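Local coordinates for calcium homeostasis modulator protein 5 (Homo sapiens, PDB 7D60) that oligomerizes into undecameric, cone-shaped membrane channels whose large pore may conduct ions under regulation by membrane lipids, at residues S93-F96 and F97-L100; S205-S208 and Y209-S213; N235-S238 and E239-L242; N241-C244 and F245-K249. All coordinates share one frame; numbering follows the deposited sequence.

Overall arrangement
The four contacts follow one another along the chain, and all are local, within or at the ends of helices, rather than joins between distant segments. Contact 1 opens helix 95-106 at the cytoplasmic end of S3. The centres of contact 1 and contact 2 are about 20 Å apart; contact 2 lies where the chain leaves helix 168-203 and enters helix 209-246. Contacts 3 and 4 sit near the far end of that long helix, about 43 and 52 Å from contact 2 and about 10 Å from each other between centres. They share N241 and L242. Contact 1 lies beside bound lipid, whereas contacts 2, 3 and 4 mark the start and finish of a cytoplasmic helix engaged with neighbouring subunits.

Contact 1. Residues S93-F96 and F97-L100; sequences SCRF and FYVL. With PA8 (1,2-dioctanoyl-sn-glycero-3-phosphate), chain N.
The opening turn of helix 95-106, at the cytoplasmic end of S3, carries three aromatic side chains, two of which meet as a T-shaped (edge-to-face) pair. F96 turns its edge to the face of F97, with ring planes at 66° and centroids 5.5 Å apart, and its CD2 lies over the centre of the F97 ring. The two adjacent rings can meet because their first torsions differ: CG of F96 is opposite its backbone N (chi1 170°), whereas CG of F97 lies beside its own. C94 adds a sulfur-aromatic contact, its SG approaching F97 CD2 obliquely at 4.2 Å. One turn on, L100 runs alongside F96 and points the same way, so that its CD2 touches F96 CZ at 3.7 Å. F88 and I87 also pack on F96.

On another side of the turn, R95 stretches out fully to its guanidinium, whose NH1 comes within 4.0 Å of Y98 CD2. The guanidinium and phenol planes are only 34° apart. V99 CG2 lies over one guanidinium face, toward its rim. The turn is tied together by V99 N to R95 O at 3.0 Å and by L100 N to F96 O at 3.1 Å. Y98 has a further neighbour: its CD1 meets C7, the end of a modelled acyl chain of the bound phosphatidic acid, at 3.7 Å. The arrangement is that of a helix start at a membrane boundary, one side packed against the protein and Y98 lining a lipid pocket.

Contact 2. Residues S205-S208 and Y209-S213; sequences SKVS and YLQLS
L212 N donates to S208 O (3.2 Å, N-H...O angle 150°), an i to i+4 bond near the start of helix 209-246, just after an extended backbone at V207 and S208. V207 is the side chain that reaches across, and its two methyls divide the work. CG2 meets L212 CD1 at 3.8 Å and lies equally near L212 CB, the two side chains crossing at about a right angle. CG1 instead touches the amide end of Q211, with OE1 at 3.7 Å. Q211 is extended beyond CG, which carries its amide out to V207 and on to F271, a residue that packs on both. Its NE2 forms weak hydrogen bonds to Q276 and Y278, so the amide has polar partners although its oxygen borders a methyl.

S205 OG donates to V207 O at 3.1 Å, a bond within the linker. The hydroxyl of S208 serves the subunit interface: OG is hydrogen-bonded to E263 and K86 of the second subunit, two oppositely charged groups that together would probably fix its rotation. It is held beside its own backbone N (chi1 -81°). On the same subunit, R75 packs on Y209 and F259 on Q211. L212 also lies close to R202, a phosphatidic acid-binding residue at the end of helix 168-203. V207 meeting L212, an apolar residue five positions later, resembles a hydrophobic staple at a helix start, here in the connection between S4 and the long cytoplasmic helix.

Contact 3. Residues N235-S238 and E239-L242; sequences NKLS and ERNL
R240 begins at CB against the backbone of the preceding turn, 3.6 Å from K236 O and 3.7 Å from L237 O. CG leaves opposite the backbone N, and the chain bends only at chi3 (87°), which brings NE across L237, 4.1 Å from its CD1. That methyl meets the guanidinium obliquely. Beyond it the two terminal nitrogens part company. NH1 donates to the backbone carbonyl of D252, while NH2 forms a salt bridge with D286 of the third subunit and a weak 3.4 Å hydrogen bond to OD1 of N241 next door. Several acceptors thus hold the guanidinium, one of them negatively charged.

N241 also reaches this leucine: ND2 is 4.0 Å from L237 CD1 and is hydrogen-bonded to OH of Y218 of the third subunit. E239, extended beyond CG, lies beside N235 O. Along the backbone, E239 N and N241 N bond to N235 O and L237 O, whereas the i to i+4 bonds of R240 N to K236 O and L242 N to S238 O are weak.

The following loop of the same chain puts F254 on K236, L237 and R240, and P251 on R240. Across the subunit boundary, K221 and Q225 come from helix 209-246 of the third subunit, while H282 and D286 come from its helix 280-287.

Contact 4. Residues N241-C244 and F245-K249; sequences NLKC and FFENK
K249 NZ makes a salt bridge of 2.6 Å to E247 OE1, and E247 in turn lies beside K243 O, near the end of helix 209-246. The ammonium meets the carboxylate on the syn side of OE1, though 31° out of the carboxylate plane. The backbone N of E247 donates to K243 O in a weak bond of 3.4 Å. Its side chain is set beside that same oxygen by the first torsion, which places CG next to the backbone N (chi1 -53°); the chain is extended beyond CG, passing beside K243 O.

Between E247 and K249, N248 adopts a left-handed backbone conformation with positive phi, the first residue to leave helical geometry. That reversal brings K249 back beside the last turn, where its O lies 3.7 Å from C244 CB. F246 N, like E247 N, bonds only weakly, to L242 O, but the same oxygen also lies in the plane of the F246 ring at its edge, 3.5 Å from CD2. The ring itself faces the third subunit, meeting Y233 and packing on F230; C244 packs on V285 of that subunit.

The chemistry is that of a helix C-terminus, where carbonyl oxygens gather and a carboxylate alone would probably be disfavoured. The lysine ammonium should offset the negative charge of E247 there. The salt bridge joins two residues just past the helix end, across N248, while the weak E247 N to K243 O bond links them to the last turn.

Contact 1. Residues S93-F96 and F97-L100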
loop_
_atom_site.group_PDB
_atom_site.type_symbol
_atom_site.label_atom_id
_atom_site.label_comp_id
_atom_site.label_asym_id
_atom_site.label_seq_id
_atom_site.Cartn_x
_atom_site.Cartn_y
_atom_site.Cartn_z
ATOM N N SER A 93 35.030 -57.728 -17.686
ATOM C CA SER A 93 34.272 -58.406 -16.644
ATOM C C SER A 93 34.276 -57.652 -15.323
ATOM O O SER A 93 33.538 -58.034 -14.411
ATOM C CB SER A 93 34.821 -59.818 -16.428
ATOM O OG SER A 93 33.984 -60.560 -15.560
ATOM N N CYS A 94 35.079 -56.598 -15.199
ATOM C CA CYS A 94 35.200 -55.842 -13.962
ATOM C C CYS A 94 34.622 -54.439 -14.078
ATOM O O CYS A 94 34.823 -53.621 -13.176
ATOM C CB CYS A 94 36.668 -55.779 -13.533
ATOM S SG CYS A 94 36.949 -55.608 -11.748
ATOM N N ARG A 95 33.916 -54.132 -15.166
ATOM C CA ARG A 95 33.247 -52.842 -15.268
ATOM C C ARG A 95 31.972 -52.794 -14.431
ATOM O O ARG A 95 31.566 -51.709 -14.000
ATOM C CB ARG A 95 32.950 -52.515 -16.739
ATOM C CG ARG A 95 32.425 -51.103 -16.949
ATOM C CD ARG A 95 32.395 -50.610 -18.367
ATOM N NE ARG A 95 31.487 -49.470 -18.472
ATOM C CZ ARG A 95 31.774 -48.224 -18.101
ATOM N NH1 ARG A 95 32.965 -47.914 -17.603
ATOM N NH2 ARG A 95 30.860 -47.275 -18.239
ATOM N N PHE A 96 31.364 -53.951 -14.153
ATOM C CA PHE A 96 30.177 -53.996 -13.304
ATOM C C PHE A 96 30.470 -53.508 -11.891
ATOM O O PHE A 96 29.629 -52.843 -11.278
ATOM C CB PHE A 96 29.620 -55.416 -13.261
ATOM C CG PHE A 96 28.554 -55.614 -12.227
ATOM C CD1 PHE A 96 27.309 -55.037 -12.384
ATOM C CD2 PHE A 96 28.801 -56.365 -11.088
ATOM C CE1 PHE A 96 26.324 -55.214 -11.437
ATOM C CE2 PHE A 96 27.821 -56.542 -10.136
ATOM C CZ PHE A 96 26.581 -55.966 -10.312
ATOM N N PHE A 97 31.663 -53.796 -11.372
ATOM C CA PHE A 97 32.033 -53.301 -10.055
ATOM C C PHE A 97 32.440 -51.838 -10.089
ATOM O O PHE A 97 32.338 -51.152 -9.069
ATOM C CB PHE A 97 33.161 -54.148 -9.476
ATOM C CG PHE A 97 32.770 -55.568 -9.230
ATOM C CD1 PHE A 97 32.004 -55.905 -8.128
ATOM C CD2 PHE A 97 33.159 -56.567 -10.104
ATOM C CE1 PHE A 97 31.635 -57.213 -7.900
ATOM C CE2 PHE A 97 32.794 -57.880 -9.881
ATOM C CZ PHE A 97 32.032 -58.201 -8.776
ATOM N N TYR A 98 32.900 -51.340 -11.235
ATOM C CA TYR A 98 33.232 -49.925 -11.327
ATOM C C TYR A 98 31.974 -49.069 -11.358
ATOM O O TYR A 98 31.956 -47.966 -10.801
ATOM C CB TYR A 98 34.093 -49.658 -12.559
ATOM C CG TYR A 98 34.440 -48.199 -12.754
ATOM C CD1 TYR A 98 35.458 -47.607 -12.024
ATOM C CD2 TYR A 98 33.749 -47.415 -13.671
ATOM C CE1 TYR A 98 35.776 -46.275 -12.195
ATOM C CE2 TYR A 98 34.056 -46.086 -13.844
ATOM C CZ TYR A 98 35.070 -45.522 -13.107
ATOM O OH TYR A 98 35.372 -44.194 -13.291
ATOM N N VAL A 99 30.922 -49.547 -12.023
ATOM C CA VAL A 99 29.670 -48.799 -12.044
ATOM C C VAL A 99 28.987 -48.882 -10.688
ATOM O O VAL A 99 28.516 -47.871 -10.159
ATOM C CB VAL A 99 28.759 -49.300 -13.178
ATOM C CG1 VAL A 99 27.481 -48.495 -13.222
ATOM C CG2 VAL A 99 29.469 -49.192 -14.501
ATOM N N LEU A 100 28.963 -50.075 -10.085
ATOM C CA LEU A 100 28.370 -50.267 -8.766
ATOM C C LEU A 100 29.111 -49.510 -7.671
ATOM O O LEU A 100 28.500 -49.161 -6.655
ATOM C CB LEU A 100 28.333 -51.756 -8.428
ATOM C CG LEU A 100 27.407 -52.234 -7.313
ATOM C CD1 LEU A 100 26.056 -51.556 -7.403
ATOM C CD2 LEU A 100 27.261 -53.736 -7.376
HETATM O O1 PA8 N . 30.540 -38.828 -13.883
HETATM O O2 PA8 N . 32.275 -40.518 -13.460
HETATM P P1 PA8 N . 31.893 -39.071 -13.260
HETATM O O3 PA8 N . 32.921 -38.188 -13.926
HETATM O O4 PA8 N . 31.828 -38.720 -11.649
HETATM C C1 PA8 N . 33.003 -38.764 -10.892
HETATM C C2 PA8 N . 32.938 -39.988 -9.981
HETATM C C3 PA8 N . 33.840 -41.085 -10.545
HETATM O O5 PA8 N . 34.697 -41.556 -9.546
HETATM C C4 PA8 N . 34.339 -42.805 -9.035
HETATM O O6 PA8 N . 33.254 -42.977 -8.610
HETATM C C5 PA8 N . 35.332 -43.959 -9.002
HETATM C C6 PA8 N . 34.851 -45.072 -8.073
HETATM C C7 PA8 N . 35.369 -46.448 -8.480
HETATM O O7 PA8 N . 33.357 -39.654 -8.688
HETATM C C12 PA8 N . 32.420 -39.867 -7.664
HETATM O O8 PA8 N . 31.299 -40.164 -7.919
HETATM C C13 PA8 N . 32.851 -39.710 -6.205
HETATM C C14 PA8 N . 31.738 -39.168 -5.309
HETATM C C15 PA8 N . 32.265 -38.596 -3.995
HETATM C C16 PA8 N . 32.525 -39.662 -2.933
HETATM C C17 PA8 N . 32.080 -39.202 -1.544
HETATM C C18 PA8 N . 32.433 -40.204 -0.448
HETATM C C19 PA8 N . 32.354 -39.598 0.949
#

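Contact 2. Residues S205-S208 and Y209-S213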
loop_
_atom_site.group_PDB
_atom_site.type_symbol
_atom_site.label_atom_id
_atom_site.label_comp_id
_atom_site.label_asym_id
_atom_site.label_seq_id
_atom_site.Cartn_x
_atom_site.Cartn_y
_atom_site.Cartn_z
ATOM N N SER A 205 41.309 -41.880 -17.282
ATOM C CA SER A 205 40.298 -41.843 -18.323
ATOM C C SER A 205 40.901 -42.190 -19.679
ATOM O O SER A 205 42.101 -42.026 -19.912
ATOM C CB SER A 205 39.653 -40.464 -18.369
ATOM O OG SER A 205 38.967 -40.262 -19.582
ATOM N N LYS A 206 40.051 -42.684 -20.578
ATOM C CA LYS A 206 40.506 -43.105 -21.897
ATOM C C LYS A 206 40.603 -41.953 -22.883
ATOM O O LYS A 206 41.321 -42.067 -23.879
ATOM C CB LYS A 206 39.572 -44.172 -22.458
ATOM C CG LYS A 206 39.627 -45.483 -21.720
ATOM C CD LYS A 206 40.979 -46.130 -21.888
ATOM C CE LYS A 206 40.939 -47.591 -21.496
ATOM N NZ LYS A 206 41.974 -47.913 -20.480
ATOM N N VAL A 207 39.897 -40.858 -22.635
ATOM C CA VAL A 207 39.878 -39.715 -23.527
ATOM C C VAL A 207 40.447 -38.512 -22.787
ATOM O O VAL A 207 40.524 -38.486 -21.559
ATOM C CB VAL A 207 38.457 -39.423 -24.048
ATOM C CG1 VAL A 207 37.926 -40.612 -24.796
ATOM C CG2 VAL A 207 37.533 -39.089 -22.912
ATOM N N SER A 208 40.852 -37.508 -23.552
ATOM C CA SER A 208 41.395 -36.287 -22.983
ATOM C C SER A 208 40.254 -35.339 -22.634
ATOM O O SER A 208 39.085 -35.716 -22.651
ATOM C CB SER A 208 42.397 -35.660 -23.940
ATOM O OG SER A 208 43.653 -36.296 -23.822
ATOM N N TYR A 209 40.585 -34.092 -22.305
ATOM C CA TYR A 209 39.581 -33.177 -21.777
ATOM C C TYR A 209 38.598 -32.725 -22.846
ATOM O O TYR A 209 37.419 -32.511 -22.548
ATOM C CB TYR A 209 40.255 -31.960 -21.142
ATOM C CG TYR A 209 39.269 -30.930 -20.657
ATOM C CD1 TYR A 209 38.552 -31.134 -19.484
ATOM C CD2 TYR A 209 39.023 -29.768 -21.384
ATOM C CE1 TYR A 209 37.632 -30.210 -19.037
ATOM C CE2 TYR A 209 38.092 -28.844 -20.952
ATOM C CZ TYR A 209 37.409 -29.068 -19.773
ATOM O OH TYR A 209 36.492 -28.145 -19.329
ATOM N N LEU A 210 39.055 -32.565 -24.082
ATOM C CA LEU A 210 38.200 -31.999 -25.115
ATOM C C LEU A 210 37.209 -33.026 -25.648
ATOM O O LEU A 210 36.061 -32.687 -25.939
ATOM C CB LEU A 210 39.063 -31.441 -26.241
ATOM C CG LEU A 210 38.581 -30.175 -26.933
ATOM C CD1 LEU A 210 38.376 -29.077 -25.925
ATOM C CD2 LEU A 210 39.592 -29.753 -27.963
ATOM N N GLN A 211 37.632 -34.281 -25.776
ATOM C CA GLN A 211 36.727 -35.326 -26.229
ATOM C C GLN A 211 35.727 -35.708 -25.149
ATOM O O GLN A 211 34.613 -36.130 -25.462
ATOM C CB GLN A 211 37.522 -36.546 -26.671
ATOM C CG GLN A 211 36.784 -37.439 -27.613
ATOM C CD GLN A 211 37.631 -38.574 -28.112
ATOM O OE1 GLN A 211 38.804 -38.678 -27.776
ATOM N NE2 GLN A 211 37.043 -39.439 -28.918
ATOM N N LEU A 212 36.102 -35.570 -23.881
ATOM C CA LEU A 212 35.169 -35.817 -22.791
ATOM C C LEU A 212 34.115 -34.729 -22.688
ATOM O O LEU A 212 33.020 -34.987 -22.186
ATOM C CB LEU A 212 35.932 -35.942 -21.476
ATOM C CG LEU A 212 35.193 -36.463 -20.247
ATOM C CD1 LEU A 212 34.999 -37.951 -20.332
ATOM C CD2 LEU A 212 35.948 -36.096 -19.002
ATOM N N SER A 213 34.410 -33.526 -23.164
ATOM C CA SER A 213 33.426 -32.457 -23.152
ATOM C C SER A 213 32.394 -32.620 -24.256
ATOM O O SER A 213 31.256 -32.173 -24.103
ATOM C CB SER A 213 34.129 -31.111 -23.280
ATOM O OG SER A 213 33.219 -30.050 -23.099
#

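Contact 3. Residues N235-S238 and E239-L242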
loop_
_atom_site.group_PDB
_atom_site.type_symbol
_atom_site.label_atom_id
_atom_site.label_comp_id
_atom_site.label_asym_id
_atom_site.label_seq_id
_atom_site.Cartn_x
_atom_site.Cartn_y
_atom_site.Cartn_z
ATOM N N ASN A 235 1.987 -41.668 -29.819
ATOM C CA ASN A 235 0.780 -41.028 -30.324
ATOM C C ASN A 235 0.278 -41.690 -31.594
ATOM O O ASN A 235 -0.932 -41.780 -31.802
ATOM C CB ASN A 235 1.030 -39.550 -30.594
ATOM C CG ASN A 235 0.595 -38.673 -29.456
ATOM O OD1 ASN A 235 -0.437 -38.911 -28.838
ATOM N ND2 ASN A 235 1.370 -37.636 -29.179
ATOM N N LYS A 236 1.183 -42.150 -32.450
ATOM C CA LYS A 236 0.779 -42.801 -33.683
ATOM C C LYS A 236 0.293 -44.221 -33.459
ATOM O O LYS A 236 -0.487 -44.724 -34.269
ATOM C CB LYS A 236 1.939 -42.814 -34.674
ATOM C CG LYS A 236 2.175 -41.489 -35.364
ATOM C CD LYS A 236 3.593 -41.386 -35.882
ATOM C CE LYS A 236 3.911 -42.508 -36.849
ATOM N NZ LYS A 236 5.374 -42.649 -37.067
ATOM N N LEU A 237 0.734 -44.876 -32.393
ATOM C CA LEU A 237 0.288 -46.228 -32.095
ATOM C C LEU A 237 -1.054 -46.240 -31.378
ATOM O O LEU A 237 -1.872 -47.129 -31.616
ATOM C CB LEU A 237 1.340 -46.953 -31.256
ATOM C CG LEU A 237 1.095 -48.421 -30.920
ATOM C CD1 LEU A 237 0.854 -49.216 -32.180
ATOM C CD2 LEU A 237 2.257 -48.987 -30.147
ATOM N N SER A 238 -1.306 -45.262 -30.510
ATOM C CA SER A 238 -2.584 -45.218 -29.815
ATOM C C SER A 238 -3.704 -44.715 -30.714
ATOM O O SER A 238 -4.863 -45.074 -30.504
ATOM C CB SER A 238 -2.474 -44.350 -28.565
ATOM O OG SER A 238 -2.582 -42.983 -28.888
ATOM N N GLU A 239 -3.384 -43.894 -31.715
ATOM C CA GLU A 239 -4.388 -43.495 -32.698
ATOM C C GLU A 239 -4.768 -44.656 -33.602
ATOM O O GLU A 239 -5.915 -44.752 -34.044
ATOM C CB GLU A 239 -3.869 -42.337 -33.542
ATOM C CG GLU A 239 -4.172 -40.971 -32.988
ATOM C CD GLU A 239 -3.248 -39.908 -33.538
ATOM O OE1 GLU A 239 -2.656 -40.135 -34.614
ATOM O OE2 GLU A 239 -3.109 -38.848 -32.895
ATOM N N ARG A 240 -3.814 -45.532 -33.902
ATOM C CA ARG A 240 -4.093 -46.673 -34.763
ATOM C C ARG A 240 -4.957 -47.703 -34.054
ATOM O O ARG A 240 -5.867 -48.276 -34.658
ATOM C CB ARG A 240 -2.783 -47.304 -35.221
ATOM C CG ARG A 240 -2.936 -48.440 -36.196
ATOM C CD ARG A 240 -1.669 -49.252 -36.262
ATOM N NE ARG A 240 -1.641 -50.289 -35.240
ATOM C CZ ARG A 240 -1.461 -51.577 -35.495
ATOM N NH1 ARG A 240 -1.278 -51.986 -36.736
ATOM N NH2 ARG A 240 -1.456 -52.455 -34.508
ATOM N N ASN A 241 -4.693 -47.948 -32.774
ATOM C CA ASN A 241 -5.384 -49.009 -32.056
ATOM C C ASN A 241 -6.813 -48.633 -31.705
ATOM O O ASN A 241 -7.653 -49.519 -31.536
ATOM C CB ASN A 241 -4.617 -49.366 -30.786
ATOM C CG ASN A 241 -3.377 -50.164 -31.067
ATOM O OD1 ASN A 241 -3.242 -50.768 -32.124
ATOM N ND2 ASN A 241 -2.460 -50.174 -30.120
ATOM N N LEU A 242 -7.111 -47.346 -31.594
ATOM C CA LEU A 242 -8.450 -46.925 -31.219
ATOM C C LEU A 242 -9.399 -46.831 -32.401
ATOM O O LEU A 242 -10.603 -47.038 -32.232
ATOM C CB LEU A 242 -8.393 -45.577 -30.507
ATOM C CG LEU A 242 -7.847 -45.674 -29.091
ATOM C CD1 LEU A 242 -7.792 -44.319 -28.468
ATOM C CD2 LEU A 242 -8.719 -46.588 -28.288
#

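Contact 4. Residues N241-C244 and F245-K249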
loop_
_atom_site.group_PDB
_atom_site.type_symbol
_atom_site.label_atom_id
_atom_site.label_comp_id
_atom_site.label_asym_id
_atom_site.label_seq_id
_atom_site.Cartn_x
_atom_site.Cartn_y
_atom_site.Cartn_z
ATOM N N ASN A 241 -4.693 -47.948 -32.774
ATOM C CA ASN A 241 -5.384 -49.009 -32.056
ATOM C C ASN A 241 -6.813 -48.633 -31.705
ATOM O O ASN A 241 -7.653 -49.519 -31.536
ATOM C CB ASN A 241 -4.617 -49.366 -30.786
ATOM C CG ASN A 241 -3.377 -50.164 -31.067
ATOM O OD1 ASN A 241 -3.242 -50.768 -32.124
ATOM N ND2 ASN A 241 -2.460 -50.174 -30.120
ATOM N N LEU A 242 -7.111 -47.346 -31.594
ATOM C CA LEU A 242 -8.450 -46.925 -31.219
ATOM C C LEU A 242 -9.399 -46.831 -32.401
ATOM O O LEU A 242 -10.603 -47.038 -32.232
ATOM C CB LEU A 242 -8.393 -45.577 -30.507
ATOM C CG LEU A 242 -7.847 -45.674 -29.091
ATOM C CD1 LEU A 242 -7.792 -44.319 -28.468
ATOM C CD2 LEU A 242 -8.719 -46.588 -28.288
ATOM N N LYS A 243 -8.892 -46.521 -33.589
ATOM C CA LYS A 243 -9.745 -46.495 -34.766
ATOM C C LYS A 243 -10.125 -47.891 -35.225
ATOM O O LYS A 243 -11.213 -48.080 -35.771
ATOM C CB LYS A 243 -9.054 -45.750 -35.902
ATOM C CG LYS A 243 -9.041 -44.249 -35.731
ATOM C CD LYS A 243 -8.444 -43.569 -36.945
ATOM C CE LYS A 243 -7.024 -44.043 -37.202
ATOM N NZ LYS A 243 -6.363 -43.258 -38.275
ATOM N N CYS A 244 -9.262 -48.874 -35.017
ATOM C CA CYS A 244 -9.560 -50.237 -35.424
ATOM C C CYS A 244 -10.341 -51.010 -34.374
ATOM O O CYS A 244 -10.673 -52.175 -34.607
ATOM C CB CYS A 244 -8.269 -50.981 -35.757
ATOM S SG CYS A 244 -7.240 -50.145 -36.974
ATOM N N PHE A 245 -10.630 -50.403 -33.229
ATOM C CA PHE A 245 -11.462 -51.044 -32.222
ATOM C C PHE A 245 -12.916 -50.618 -32.343
ATOM O O PHE A 245 -13.814 -51.463 -32.296
ATOM C CB PHE A 245 -10.936 -50.725 -30.820
ATOM C CG PHE A 245 -11.754 -51.321 -29.716
ATOM C CD1 PHE A 245 -11.824 -52.690 -29.550
ATOM C CD2 PHE A 245 -12.454 -50.510 -28.843
ATOM C CE1 PHE A 245 -12.579 -53.236 -28.537
ATOM C CE2 PHE A 245 -13.212 -51.053 -27.830
ATOM C CZ PHE A 245 -13.273 -52.416 -27.679
ATOM N N PHE A 246 -13.161 -49.323 -32.522
ATOM C CA PHE A 246 -14.527 -48.829 -32.600
ATOM C C PHE A 246 -15.160 -49.084 -33.956
ATOM O O PHE A 246 -16.367 -49.330 -34.034
ATOM C CB PHE A 246 -14.554 -47.341 -32.285
ATOM C CG PHE A 246 -14.583 -47.047 -30.830
ATOM C CD1 PHE A 246 -15.788 -46.971 -30.154
ATOM C CD2 PHE A 246 -13.408 -46.864 -30.128
ATOM C CE1 PHE A 246 -15.822 -46.706 -28.810
ATOM C CE2 PHE A 246 -13.434 -46.602 -28.781
ATOM C CZ PHE A 246 -14.644 -46.522 -28.123
ATOM N N GLU A 247 -14.374 -49.033 -35.025
ATOM C CA GLU A 247 -14.887 -49.230 -36.369
ATOM C C GLU A 247 -14.804 -50.673 -36.838
ATOM O O GLU A 247 -15.293 -50.968 -37.933
ATOM C CB GLU A 247 -14.138 -48.325 -37.348
ATOM C CG GLU A 247 -14.136 -46.876 -36.914
ATOM C CD GLU A 247 -13.238 -46.009 -37.761
ATOM O OE1 GLU A 247 -12.621 -46.534 -38.709
ATOM O OE2 GLU A 247 -13.146 -44.799 -37.479
ATOM N N ASN A 248 -14.209 -51.559 -36.030
ATOM C CA ASN A 248 -14.048 -52.990 -36.318
ATOM C C ASN A 248 -13.303 -53.223 -37.633
ATOM O O ASN A 248 -13.718 -54.011 -38.483
ATOM C CB ASN A 248 -15.394 -53.719 -36.305
ATOM C CG ASN A 248 -15.249 -55.197 -36.025
ATOM O OD1 ASN A 248 -14.231 -55.645 -35.503
ATOM N ND2 ASN A 248 -16.269 -55.967 -36.378
ATOM N N LYS A 249 -12.187 -52.524 -37.792
ATOM C CA LYS A 249 -11.351 -52.627 -38.976
ATOM C C LYS A 249 -10.138 -53.504 -38.706
ATOM O O LYS A 249 -9.791 -53.797 -37.561
ATOM C CB LYS A 249 -10.887 -51.245 -39.432
ATOM C CG LYS A 249 -11.844 -50.549 -40.365
ATOM C CD LYS A 249 -11.460 -49.097 -40.535
ATOM C CE LYS A 249 -12.411 -48.387 -41.479
ATOM N NZ LYS A 249 -12.409 -46.918 -41.241
#